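Local coordinates for protein O-methyltransferase (Coxiella burnetii, PDB 3TR6) that probably catalyses transfer of a methyl group from S-adenosylmethionine to a hydroxyl oxygen of its substrate, at residues E14-L19 with A49-Q54; A148-T153 with V172-R177; R34-R39 with T102-E107; Y77-M82 with G90-C95. All coordinates share one frame; numbering follows the deposited sequence.

Contact 1 of 4, residues E14-L19 with A49-Q54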
# COMPACT_ATOMS: atom_id res chain seq x y z
N GLU A 14 -14.97 -7.18 -13.91
CA GLU A 14 -16.11 -7.01 -13.02
C GLU A 14 -15.67 -6.55 -11.64
O GLU A 14 -16.13 -5.52 -11.14
CB GLU A 14 -16.91 -8.31 -12.91
CG GLU A 14 -17.69 -8.70 -14.16
CD GLU A 14 -16.79 -9.11 -15.33
OE1 GLU A 14 -15.77 -9.80 -15.10
OE2 GLU A 14 -17.11 -8.75 -16.48
N LEU A 15 -14.77 -7.31 -11.04
CA LEU A 15 -14.29 -7.01 -9.70
C LEU A 15 -13.55 -5.68 -9.67
O LEU A 15 -13.69 -4.90 -8.73
CB LEU A 15 -13.40 -8.15 -9.19
CG LEU A 15 -13.09 -8.17 -7.69
CD1 LEU A 15 -14.38 -8.11 -6.88
CD2 LEU A 15 -12.28 -9.40 -7.33
N TYR A 16 -12.75 -5.42 -10.70
CA TYR A 16 -12.02 -4.16 -10.81
C TYR A 16 -12.97 -2.96 -10.73
O TYR A 16 -12.70 -2.00 -10.01
CB TYR A 16 -11.21 -4.10 -12.10
CG TYR A 16 -10.64 -2.73 -12.40
CD1 TYR A 16 -9.54 -2.24 -11.71
CD2 TYR A 16 -11.21 -1.92 -13.38
CE1 TYR A 16 -9.02 -0.98 -11.99
CE2 TYR A 16 -10.71 -0.67 -13.66
CZ TYR A 16 -9.61 -0.20 -12.96
OH TYR A 16 -9.11 1.05 -13.25
N GLN A 17 -14.06 -3.02 -11.47
CA GLN A 17 -15.03 -1.93 -11.48
C GLN A 17 -15.67 -1.75 -10.12
O GLN A 17 -15.91 -0.63 -9.67
CB GLN A 17 -16.09 -2.16 -12.55
CG GLN A 17 -15.58 -1.97 -13.97
CD GLN A 17 -15.05 -0.57 -14.21
OE1 GLN A 17 -15.42 0.38 -13.52
NE2 GLN A 17 -14.16 -0.43 -15.19
N TYR A 18 -15.97 -2.86 -9.46
CA TYR A 18 -16.54 -2.81 -8.12
C TYR A 18 -15.57 -2.15 -7.16
O TYR A 18 -15.97 -1.37 -6.29
CB TYR A 18 -16.91 -4.21 -7.62
CG TYR A 18 -17.26 -4.22 -6.16
CD1 TYR A 18 -18.52 -3.86 -5.73
CD2 TYR A 18 -16.31 -4.56 -5.20
CE1 TYR A 18 -18.84 -3.84 -4.39
CE2 TYR A 18 -16.62 -4.55 -3.85
CZ TYR A 18 -17.90 -4.19 -3.46
OH TYR A 18 -18.24 -4.17 -2.13
N LEU A 19 -14.29 -2.46 -7.32
CA LEU A 19 -13.26 -1.90 -6.45
C LEU A 19 -13.23 -0.38 -6.55
O LEU A 19 -13.18 0.31 -5.54
CB LEU A 19 -11.89 -2.50 -6.81
CG LEU A 19 -10.68 -2.06 -5.98
CD1 LEU A 19 -9.63 -3.15 -5.98
CD2 LEU A 19 -10.10 -0.75 -6.51
N ALA A 49 -2.76 6.37 -13.11
CA ALA A 49 -4.09 5.85 -12.81
C ALA A 49 -4.65 6.53 -11.56
O ALA A 49 -3.95 6.66 -10.55
CB ALA A 49 -4.04 4.34 -12.62
N PRO A 50 -5.91 6.96 -11.63
CA PRO A 50 -6.54 7.65 -10.49
C PRO A 50 -6.38 6.87 -9.19
O PRO A 50 -6.09 7.45 -8.15
CB PRO A 50 -8.01 7.73 -10.91
CG PRO A 50 -7.97 7.75 -12.39
CD PRO A 50 -6.82 6.86 -12.78
N GLU A 51 -6.55 5.55 -9.27
CA GLU A 51 -6.48 4.71 -8.08
C GLU A 51 -5.06 4.57 -7.55
O GLU A 51 -4.85 4.49 -6.34
CB GLU A 51 -7.09 3.33 -8.34
CG GLU A 51 -6.37 2.49 -9.38
CD GLU A 51 -6.91 2.70 -10.78
OE1 GLU A 51 -7.34 3.83 -11.09
OE2 GLU A 51 -6.91 1.74 -11.57
N GLN A 52 -4.08 4.56 -8.45
CA GLN A 52 -2.68 4.47 -8.03
C GLN A 52 -2.25 5.78 -7.37
O GLN A 52 -1.57 5.78 -6.34
CB GLN A 52 -1.76 4.15 -9.20
CG GLN A 52 -0.35 3.80 -8.76
CD GLN A 52 0.63 3.69 -9.92
OE1 GLN A 52 1.16 4.69 -10.40
NE2 GLN A 52 0.88 2.46 -10.37
N ALA A 53 -2.66 6.90 -7.96
CA ALA A 53 -2.36 8.21 -7.42
C ALA A 53 -2.96 8.36 -6.03
O ALA A 53 -2.35 8.96 -5.14
CB ALA A 53 -2.89 9.30 -8.33
N GLN A 54 -4.16 7.82 -5.84
CA GLN A 54 -4.84 7.90 -4.56
C GLN A 54 -4.05 7.19 -3.47
O GLN A 54 -4.02 7.63 -2.32
CB GLN A 54 -6.25 7.32 -4.66
CG GLN A 54 -7.00 7.31 -3.35
CD GLN A 54 -8.47 7.03 -3.54
OE1 GLN A 54 -9.08 7.49 -4.50
NE2 GLN A 54 -9.06 6.27 -2.61

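Contact 2 of 4, residues A148-T153 with V172-R177. With NI (nickel (II) ion), chain B; SAH (S-adenosyl-L-homocysteine), chain C.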
# COMPACT_ATOMS: atom_id res chain seq x y z
N ALA A 148 9.03 8.52 -15.17
CA ALA A 148 9.45 9.22 -16.37
C ALA A 148 9.92 8.24 -17.45
O ALA A 148 9.32 7.19 -17.63
CB ALA A 148 10.55 10.22 -16.04
N ASP A 149 10.98 8.60 -18.17
CA ASP A 149 11.53 7.70 -19.18
C ASP A 149 12.02 6.41 -18.53
O ASP A 149 12.85 6.44 -17.62
CB ASP A 149 12.66 8.38 -19.96
CG ASP A 149 13.65 9.11 -19.07
OD1 ASP A 149 13.21 9.93 -18.23
OD2 ASP A 149 14.87 8.87 -19.20
N LYS A 150 11.51 5.28 -19.00
CA LYS A 150 11.76 3.99 -18.36
C LYS A 150 13.21 3.51 -18.49
O LYS A 150 13.69 2.74 -17.66
CB LYS A 150 10.80 2.91 -18.87
CG LYS A 150 9.34 3.34 -18.87
CD LYS A 150 8.91 3.91 -17.52
CE LYS A 150 7.48 4.44 -17.59
NZ LYS A 150 7.13 5.33 -16.44
N ALA A 151 13.90 3.96 -19.53
CA ALA A 151 15.28 3.57 -19.74
C ALA A 151 16.16 3.95 -18.55
O ALA A 151 17.14 3.27 -18.24
CB ALA A 151 15.82 4.19 -21.02
N ASN A 152 15.78 5.03 -17.87
CA ASN A 152 16.58 5.56 -16.77
C ASN A 152 16.09 5.22 -15.37
O ASN A 152 16.51 5.85 -14.41
CB ASN A 152 16.71 7.08 -16.90
CG ASN A 152 17.80 7.51 -17.85
OD1 ASN A 152 18.83 6.84 -17.97
ND2 ASN A 152 17.59 8.62 -18.54
N THR A 153 15.20 4.24 -15.24
CA THR A 153 14.62 3.96 -13.93
C THR A 153 15.67 3.49 -12.91
O THR A 153 15.58 3.83 -11.74
CB THR A 153 13.42 2.97 -13.96
OG1 THR A 153 13.90 1.63 -14.07
CG2 THR A 153 12.48 3.28 -15.10
N VAL A 172 7.78 3.24 -7.59
CA VAL A 172 8.07 3.09 -9.01
C VAL A 172 6.86 2.56 -9.76
O VAL A 172 6.32 1.51 -9.42
CB VAL A 172 9.27 2.15 -9.24
CG1 VAL A 172 9.60 2.05 -10.73
CG2 VAL A 172 10.48 2.62 -8.45
N ASP A 173 6.44 3.29 -10.79
CA ASP A 173 5.29 2.88 -11.60
C ASP A 173 5.72 2.03 -12.79
O ASP A 173 6.90 2.01 -13.15
CB ASP A 173 4.52 4.11 -12.07
CG ASP A 173 3.19 3.76 -12.72
OD1 ASP A 173 2.75 2.59 -12.60
OD2 ASP A 173 2.58 4.65 -13.33
N ASN A 174 4.77 1.33 -13.39
CA ASN A 174 4.98 0.59 -14.64
C ASN A 174 5.96 -0.57 -14.55
O ASN A 174 6.63 -0.89 -15.52
CB ASN A 174 5.39 1.54 -15.77
CG ASN A 174 4.40 2.68 -15.98
OD1 ASN A 174 3.30 2.48 -16.52
ND2 ASN A 174 4.79 3.88 -15.57
N VAL A 175 6.04 -1.21 -13.38
CA VAL A 175 6.93 -2.35 -13.21
C VAL A 175 6.37 -3.64 -13.80
O VAL A 175 7.08 -4.63 -13.93
CB VAL A 175 7.28 -2.58 -11.72
CG1 VAL A 175 8.24 -1.51 -11.23
CG2 VAL A 175 6.02 -2.62 -10.87
N LEU A 176 5.09 -3.62 -14.17
CA LEU A 176 4.45 -4.81 -14.73
C LEU A 176 4.35 -4.76 -16.26
O LEU A 176 4.20 -5.79 -16.91
CB LEU A 176 3.07 -5.06 -14.11
CG LEU A 176 3.08 -5.45 -12.63
CD1 LEU A 176 1.67 -5.73 -12.13
CD2 LEU A 176 3.98 -6.65 -12.40
N ARG A 177 4.43 -3.55 -16.81
CA ARG A 177 4.37 -3.34 -18.26
C ARG A 177 3.18 -4.04 -18.92
O ARG A 177 3.34 -4.78 -19.89
CB ARG A 177 5.68 -3.76 -18.93
CG ARG A 177 6.86 -2.85 -18.60
CD ARG A 177 8.08 -3.18 -19.45
NE ARG A 177 7.82 -2.98 -20.88
CZ ARG A 177 8.04 -1.85 -21.52
NH1 ARG A 177 8.53 -0.79 -20.87
NH2 ARG A 177 7.78 -1.76 -22.82
NI NI B . 3.13 5.77 -15.51
N SAH C . 3.33 10.97 -13.24
CA SAH C . 2.86 11.50 -14.49
CB SAH C . 3.25 10.61 -15.66
CG SAH C . 4.30 11.16 -16.60
SD SAH C . 4.62 10.23 -18.10
C SAH C . 1.38 11.64 -14.46
O SAH C . 0.74 11.75 -15.54
OXT SAH C . 0.76 11.66 -13.36
C5' SAH C . 6.33 10.42 -18.58
C4' SAH C . 6.87 11.75 -18.53
O4' SAH C . 8.33 11.67 -18.41
C3' SAH C . 6.60 12.47 -19.78
O3' SAH C . 5.91 13.62 -19.50
C2' SAH C . 7.92 12.79 -20.35
O2' SAH C . 7.93 14.04 -20.90
C1' SAH C . 8.82 12.74 -19.17
N9 SAH C . 10.24 12.55 -19.44
C8 SAH C . 10.78 11.80 -20.41
N7 SAH C . 12.12 11.90 -20.31
C5 SAH C . 12.42 12.71 -19.28
C6 SAH C . 13.62 13.17 -18.73
N6 SAH C . 14.88 12.77 -19.27
N1 SAH C . 13.57 14.00 -17.67
C2 SAH C . 12.39 14.39 -17.15
N3 SAH C . 11.23 13.97 -17.66
C4 SAH C . 11.22 13.13 -18.72
O HOH W 1 8.94 4.34 -14.10

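Contact 3 of 4, residues R34-R39 with T102-E107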
# COMPACT_ATOMS: atom_id res chain seq x y z
N ARG A 34 -7.73 15.14 -16.18
CA ARG A 34 -7.48 14.02 -17.08
C ARG A 34 -8.47 13.94 -18.24
O ARG A 34 -8.17 13.35 -19.28
CB ARG A 34 -7.36 12.69 -16.33
CG ARG A 34 -8.61 12.16 -15.69
CD ARG A 34 -8.48 10.64 -15.54
NE ARG A 34 -9.41 10.08 -14.56
CZ ARG A 34 -10.73 10.08 -14.70
NH1 ARG A 34 -11.29 10.63 -15.77
NH2 ARG A 34 -11.49 9.53 -13.76
N GLU A 35 -9.65 14.53 -18.07
CA GLU A 35 -10.55 14.72 -19.20
C GLU A 35 -9.86 15.62 -20.22
O GLU A 35 -9.93 15.37 -21.42
CB GLU A 35 -11.87 15.35 -18.75
CG GLU A 35 -12.77 14.40 -17.97
CD GLU A 35 -13.08 13.12 -18.73
OE1 GLU A 35 -12.71 12.03 -18.24
OE2 GLU A 35 -13.71 13.21 -19.81
N GLU A 36 -9.20 16.66 -19.74
CA GLU A 36 -8.49 17.58 -20.61
C GLU A 36 -7.22 16.96 -21.19
O GLU A 36 -6.88 17.20 -22.35
CB GLU A 36 -8.15 18.88 -19.88
CG GLU A 36 -7.15 19.74 -20.62
CD GLU A 36 -7.52 21.21 -20.63
OE1 GLU A 36 -7.06 21.93 -21.54
OE2 GLU A 36 -8.25 21.65 -19.72
N THR A 37 -6.53 16.15 -20.40
CA THR A 37 -5.33 15.49 -20.88
C THR A 37 -5.68 14.51 -21.99
O THR A 37 -4.96 14.40 -22.98
CB THR A 37 -4.58 14.75 -19.75
OG1 THR A 37 -4.18 15.69 -18.75
CG2 THR A 37 -3.35 14.06 -20.28
N THR A 38 -6.80 13.82 -21.83
CA THR A 38 -7.28 12.89 -22.84
C THR A 38 -7.64 13.63 -24.12
O THR A 38 -7.34 13.18 -25.23
CB THR A 38 -8.53 12.12 -22.36
OG1 THR A 38 -8.16 11.17 -21.36
CG2 THR A 38 -9.18 11.38 -23.53
N ARG A 39 -8.28 14.78 -23.95
CA ARG A 39 -8.73 15.59 -25.07
C ARG A 39 -7.60 16.25 -25.85
O ARG A 39 -7.68 16.39 -27.07
CB ARG A 39 -9.72 16.65 -24.57
CG ARG A 39 -10.19 17.62 -25.64
CD ARG A 39 -11.37 18.45 -25.16
NE ARG A 39 -11.08 19.19 -23.94
CZ ARG A 39 -10.36 20.32 -23.90
NH1 ARG A 39 -9.85 20.82 -25.01
NH2 ARG A 39 -10.15 20.93 -22.74
N THR A 102 3.78 20.46 -19.03
CA THR A 102 4.02 21.07 -17.73
C THR A 102 3.32 22.42 -17.60
O THR A 102 2.98 22.84 -16.49
CB THR A 102 5.53 21.24 -17.43
OG1 THR A 102 6.15 21.97 -18.49
CG2 THR A 102 6.20 19.88 -17.29
N ALA A 103 3.08 23.08 -18.72
CA ALA A 103 2.37 24.35 -18.71
C ALA A 103 0.94 24.14 -18.23
O ALA A 103 0.40 24.94 -17.46
CB ALA A 103 2.38 24.98 -20.09
N LEU A 104 0.32 23.06 -18.69
CA LEU A 104 -1.02 22.71 -18.24
C LEU A 104 -0.99 22.30 -16.77
O LEU A 104 -1.88 22.64 -16.00
CB LEU A 104 -1.59 21.58 -19.10
CG LEU A 104 -3.03 21.17 -18.78
CD1 LEU A 104 -3.97 22.37 -18.92
CD2 LEU A 104 -3.48 20.03 -19.68
N ALA A 105 0.06 21.57 -16.40
CA ALA A 105 0.28 21.20 -15.01
C ALA A 105 0.29 22.42 -14.09
O ALA A 105 -0.47 22.48 -13.13
CB ALA A 105 1.57 20.41 -14.87
N LYS A 106 1.16 23.39 -14.40
CA LYS A 106 1.22 24.64 -13.64
C LYS A 106 -0.17 25.21 -13.47
O LYS A 106 -0.56 25.62 -12.37
CB LYS A 106 2.08 25.68 -14.36
CG LYS A 106 3.58 25.51 -14.22
CD LYS A 106 4.30 26.54 -15.08
CE LYS A 106 5.80 26.38 -15.00
NZ LYS A 106 6.52 27.16 -16.05
N GLU A 107 -0.91 25.26 -14.57
CA GLU A 107 -2.23 25.86 -14.60
C GLU A 107 -3.14 25.19 -13.57
O GLU A 107 -3.81 25.86 -12.80
CB GLU A 107 -2.82 25.72 -16.00
CG GLU A 107 -4.01 26.60 -16.30
CD GLU A 107 -4.48 26.45 -17.73
OE1 GLU A 107 -3.64 26.57 -18.66
OE2 GLU A 107 -5.68 26.18 -17.92

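Contact 4 of 4, residues Y77-M82 with G90-C95. With SAH (S-adenosyl-L-homocysteine), chain C.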
# COMPACT_ATOMS: atom_id res chain seq x y z
N TYR A 77 -0.68 15.08 -12.89
CA TYR A 77 -1.70 14.37 -12.11
C TYR A 77 -1.15 13.88 -10.77
O TYR A 77 -1.72 14.15 -9.71
CB TYR A 77 -2.30 13.21 -12.91
CG TYR A 77 -3.56 12.64 -12.28
CD1 TYR A 77 -4.82 13.04 -12.70
CD2 TYR A 77 -3.48 11.70 -11.25
CE1 TYR A 77 -5.97 12.53 -12.12
CE2 TYR A 77 -4.62 11.19 -10.66
CZ TYR A 77 -5.86 11.60 -11.10
OH TYR A 77 -6.99 11.08 -10.51
N SER A 78 -0.03 13.15 -10.81
CA SER A 78 0.55 12.60 -9.59
C SER A 78 1.13 13.70 -8.70
O SER A 78 1.08 13.60 -7.47
CB SER A 78 1.63 11.57 -9.93
OG SER A 78 2.64 12.13 -10.75
N ALA A 79 1.66 14.75 -9.33
CA ALA A 79 2.21 15.88 -8.59
C ALA A 79 1.13 16.56 -7.76
O ALA A 79 1.36 16.93 -6.61
CB ALA A 79 2.85 16.87 -9.55
N ILE A 80 -0.04 16.72 -8.36
CA ILE A 80 -1.17 17.34 -7.68
C ILE A 80 -1.82 16.40 -6.68
O ILE A 80 -2.25 16.82 -5.60
CB ILE A 80 -2.22 17.83 -8.70
CG1 ILE A 80 -1.64 18.94 -9.57
CG2 ILE A 80 -3.48 18.29 -7.98
CD1 ILE A 80 -2.52 19.34 -10.73
N ALA A 81 -1.91 15.12 -7.04
CA ALA A 81 -2.48 14.12 -6.15
C ALA A 81 -1.73 14.10 -4.83
O ALA A 81 -2.34 14.15 -3.75
CB ALA A 81 -2.44 12.75 -6.80
N MSE A 82 -0.41 14.04 -4.91
CA MSE A 82 0.44 14.05 -3.73
C MSE A 82 0.49 15.44 -3.10
O MSE A 82 0.50 15.57 -1.87
CB MSE A 82 1.85 13.57 -4.06
CG MSE A 82 1.94 12.08 -4.30
SE MSE A 82 3.75 11.48 -4.71
CE MSE A 82 3.93 12.23 -6.50
N GLY A 90 4.79 21.07 3.88
CA GLY A 90 5.38 20.15 2.93
C GLY A 90 5.57 20.77 1.56
O GLY A 90 4.84 21.68 1.17
N THR A 91 6.58 20.29 0.84
CA THR A 91 6.82 20.76 -0.52
C THR A 91 7.08 19.59 -1.46
O THR A 91 7.54 18.53 -1.04
CB THR A 91 7.99 21.75 -0.60
OG1 THR A 91 9.20 21.13 -0.15
CG2 THR A 91 7.70 22.99 0.23
N LEU A 92 6.76 19.79 -2.74
CA LEU A 92 6.98 18.78 -3.76
C LEU A 92 7.59 19.44 -4.98
O LEU A 92 7.08 20.43 -5.49
CB LEU A 92 5.65 18.10 -4.13
CG LEU A 92 5.67 16.95 -5.15
CD1 LEU A 92 4.44 16.06 -4.97
CD2 LEU A 92 5.77 17.44 -6.59
N ILE A 93 8.71 18.89 -5.45
CA ILE A 93 9.27 19.33 -6.72
C ILE A 93 9.00 18.28 -7.79
O ILE A 93 9.14 17.08 -7.55
CB ILE A 93 10.78 19.62 -6.63
CG1 ILE A 93 11.57 18.35 -6.34
CG2 ILE A 93 11.07 20.66 -5.56
CD1 ILE A 93 13.04 18.60 -6.10
N THR A 94 8.58 18.73 -8.96
CA THR A 94 8.20 17.82 -10.03
C THR A 94 9.10 18.02 -11.24
O THR A 94 9.42 19.14 -11.62
CB THR A 94 6.72 18.00 -10.41
OG1 THR A 94 6.39 17.12 -11.49
CG2 THR A 94 6.43 19.44 -10.83
N CYS A 95 9.52 16.91 -11.85
CA CYS A 95 10.50 16.95 -12.92
C CYS A 95 9.93 16.52 -14.25
O CYS A 95 9.21 15.53 -14.35
CB CYS A 95 11.70 16.07 -12.57
SG CYS A 95 12.37 16.33 -10.92
N SAH C . 3.33 10.97 -13.24
CA SAH C . 2.86 11.50 -14.49
CB SAH C . 3.25 10.61 -15.66
CG SAH C . 4.30 11.16 -16.60
SD SAH C . 4.62 10.23 -18.10
C SAH C . 1.38 11.64 -14.46
O SAH C . 0.74 11.75 -15.54
OXT SAH C . 0.76 11.66 -13.36
C5' SAH C . 6.33 10.42 -18.58
C4' SAH C . 6.87 11.75 -18.53
O4' SAH C . 8.33 11.67 -18.41
C3' SAH C . 6.60 12.47 -19.78
O3' SAH C . 5.91 13.62 -19.50
C2' SAH C . 7.92 12.79 -20.35
O2' SAH C . 7.93 14.04 -20.90
C1' SAH C . 8.82 12.74 -19.17
N9 SAH C . 10.24 12.55 -19.44
C8 SAH C . 10.78 11.80 -20.41
N7 SAH C . 12.12 11.90 -20.31
C5 SAH C . 12.42 12.71 -19.28
C6 SAH C . 13.62 13.17 -18.73
N6 SAH C . 14.88 12.77 -19.27
N1 SAH C . 13.57 14.00 -17.67
C2 SAH C . 12.39 14.39 -17.15
N3 SAH C . 11.23 13.97 -17.66
C4 SAH C . 11.22 13.13 -18.72

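Contact 1 of 4, residues E14-L19 with A49-Q54
The ring of Tyr-16 meets the carboxylate of Glu-51 at its edge, with Glu-51 OE2 lying near the ring plane on the hydroxyl side. Nothing from 49-54 stacks on either ring face. The two planes are turned 48° apart, and the side chains cross at about a right angle. This is a contact between the N-terminal helix 13-21 and the start of helix 50-63, a helix of the Rossmann-like methyltransferase domain. It lies at the dimer interface.

One hydrogen bond carries it. Tyr-16 OH donates to Glu-51 OE2 at 2.9 Å, coming from above the carboxylate plane, 35° out of it. The Tyr-16 ring extends with CG anti to its N (chi1 169°), which sends the hydroxyl across the gap between the helices. Glu-51 points toward Tyr-16 from the first turn of its helix, and its chain bends at chi2. Little else touches: only about 90 Å² is buried in all.

Thr-8 of the second subunit packs on Tyr-16. Gln-52, on the same turn as Glu-51, is instead hydrogen-bonded to the nickel ligand Asp-173 and to Tyr-145. At the interface, Glu-51 OE2 is also hydrogen-bonded to Thr-8 OG1 of the second subunit, and Tyr-16 OH to the backbone N of Asn-7 of that subunit.

Contact 2 of 4, residues A148-T153 with V172-R177
Lys-150 and Asn-174 touch through their ends beside the nickel ion, at the edge of the active-site cleft of a Rossmann-like class I methyltransferase fold. In the model Asn-174 ND2 is 2.5 Å from the nickel, and Asp-173 OD2 is also 2.5 Å from it. Asp-147 completes the set of protein ligands.

Lys-150 NZ lies 2.9 Å from Asn-174 ND2. Two donors facing each other, one of them also on a metal, suggest that the amide may be turned over in the model. With the oxygen in that place it could both bind nickel and accept from the lysine. The two side chains cross at about a right angle.

Two hydrogen bonds help hold the lysine end. Lys-150 NZ donates to Ala-148 O at 3.1 Å, in the carbonyl plane and on a lone pair. It also donates to a water that in turn donates to Asp-173 O. A bend at chi2 (-50°) folds the lysine chain back over its own loop. Next to it, Asp-149 OD1 sits 3.1 Å from SAH N7 and is hydrogen-bonded to Tyr-156. Asn-152 ND2 donates to Asp-149 OD2.

Outward, Gln-52 of helix 50-63 binds Asp-173 OD1, and Asn-190 of helix 189-203 touches Lys-150 and Arg-177. The contact thus joins the loop after strand 141-146 to the end of strand 168-173.

Contact 3 of 4, residues R34-R39 with T102-E107
Two helices of the methyltransferase fold meet here: helix 28-40, from the N-terminal part of the chain, and helix 99-111, which follows strand 91-96 of the central sheet. The contact is small, burying about 102 Å², and rests mainly on Leu-104 and Glu-36.

Leu-104 points toward helix 28-40, with its CG anti to the backbone N (chi1 -176°). One methyl, CD2, lies against the aliphatic part of Glu-36; the other, CD1, lies against the carboxylate group. The closest pair is Leu-104 CD2 with Glu-36 CG, at 3.8 Å. Leu-104 CD1 lies 4.1 Å from Glu-36 CD, the carboxylate carbon. The two side chains run obliquely to each other. Leu-104 CD2 also comes to 4.5 Å from Thr-37 OG1, a looser approach.

Although the carboxylate touches a methyl, its oxygens have polar partners. Glu-36 OE2 is hydrogen-bonded to Tyr-108, one turn beyond Leu-104 on helix 99-111. Glu-36 OE1 forms a salt bridge with Arg-39 NH2 at 3.5 Å, within its own helix. The Arg-39 charge probably eases the nearness of Glu-107, whose OE2 is 5.5 Å from Glu-36 OE2.

Thr-37 has its hydroxyl bonded to Leu-33 O and to Thr-75, and its side chain is about 7 Å from the bound SAH. On the far side of helix 99-111, Thr-102 and Lys-106 touch Leu-120 of strand 118-122. Helix 99-111 is thus held between that outer strand and helix 28-40.

Contact 4 of 4, residues Y77-M82 with G90-C95
This contact belongs to the beta-alpha-beta unit formed by strand 67-71, helix 77-83 and strand 91-96, the cofactor-binding core of a Rossmann-like methyltransferase. Helix 77-83 lies over the sheet, antiparallel to strand 91-96: the axes of the two short segments approach to 9.3 Å and make an angle of 176°.

The packing is mainly apolar and centres on Leu-92. Its CG is anti to the backbone N (chi1 -177°), which lifts the two methyls toward the helix. Leu-92 CD1 reaches Met-82 CB at 3.7 Å and lies near the carbonyl oxygen of Ala-79. The other methyl, Leu-92 CD2, meets Ala-79 CB at 4.2 Å. Met-82, a selenomethionine, crosses Leu-92 at about a right angle. Further along the strand, Thr-94 OG1 comes to 4.0 Å from Ala-79 CB. That hydroxyl is hydrogen-bonded to Asp-70 and Thr-73, so its polar needs are met beside the methyl.

The first turn of the helix holds SAH. Ser-78 N donates to SAH OXT at 3.1 Å. The amino N of SAH donates to Ser-78 OG at 2.8 Å, and the same OG is bonded to Asp-70. The carboxylate thus sits at the N-terminal end of the helix, where the helix dipole would probably favour it.

Around the unit, Tyr-77 and Ala-81 lean on Ala-53 of helix 50-63. Ile-80 turns to Leu-30 and Leu-33 of helix 28-40. Met-82 reaches Leu-143 and Tyr-145 of strand 141-146, while strand 91-96 is paired with strand 67-71 on one edge and strand 118-122 on the other.

Overall arrangement
Contact 4 is a buried, mainly apolar contact of helix on sheet, near the chain centre. Contact 2 is partly exposed and polar, built round nickel. Both touch SAH, contact 4 at its amino acid end and contact 2 at the adenine and ribose. Contacts 1 and 3 are buried helix pairs farther from the centre. Contact 1 relies on one hydrogen bond at the dimer interface; contact 3 sets leucine methyls against a glutamate whose carboxylate is paired with Tyr-108 and Arg-39. Helix 50-63 links several of them: Gln-52 reaches Asp-173 of contact 2, Ala-53 packs on Tyr-77 of contact 4, and Pro-50 touches Arg-34 of contact 3. Contact 4 is nested in the loop closed by contact 3.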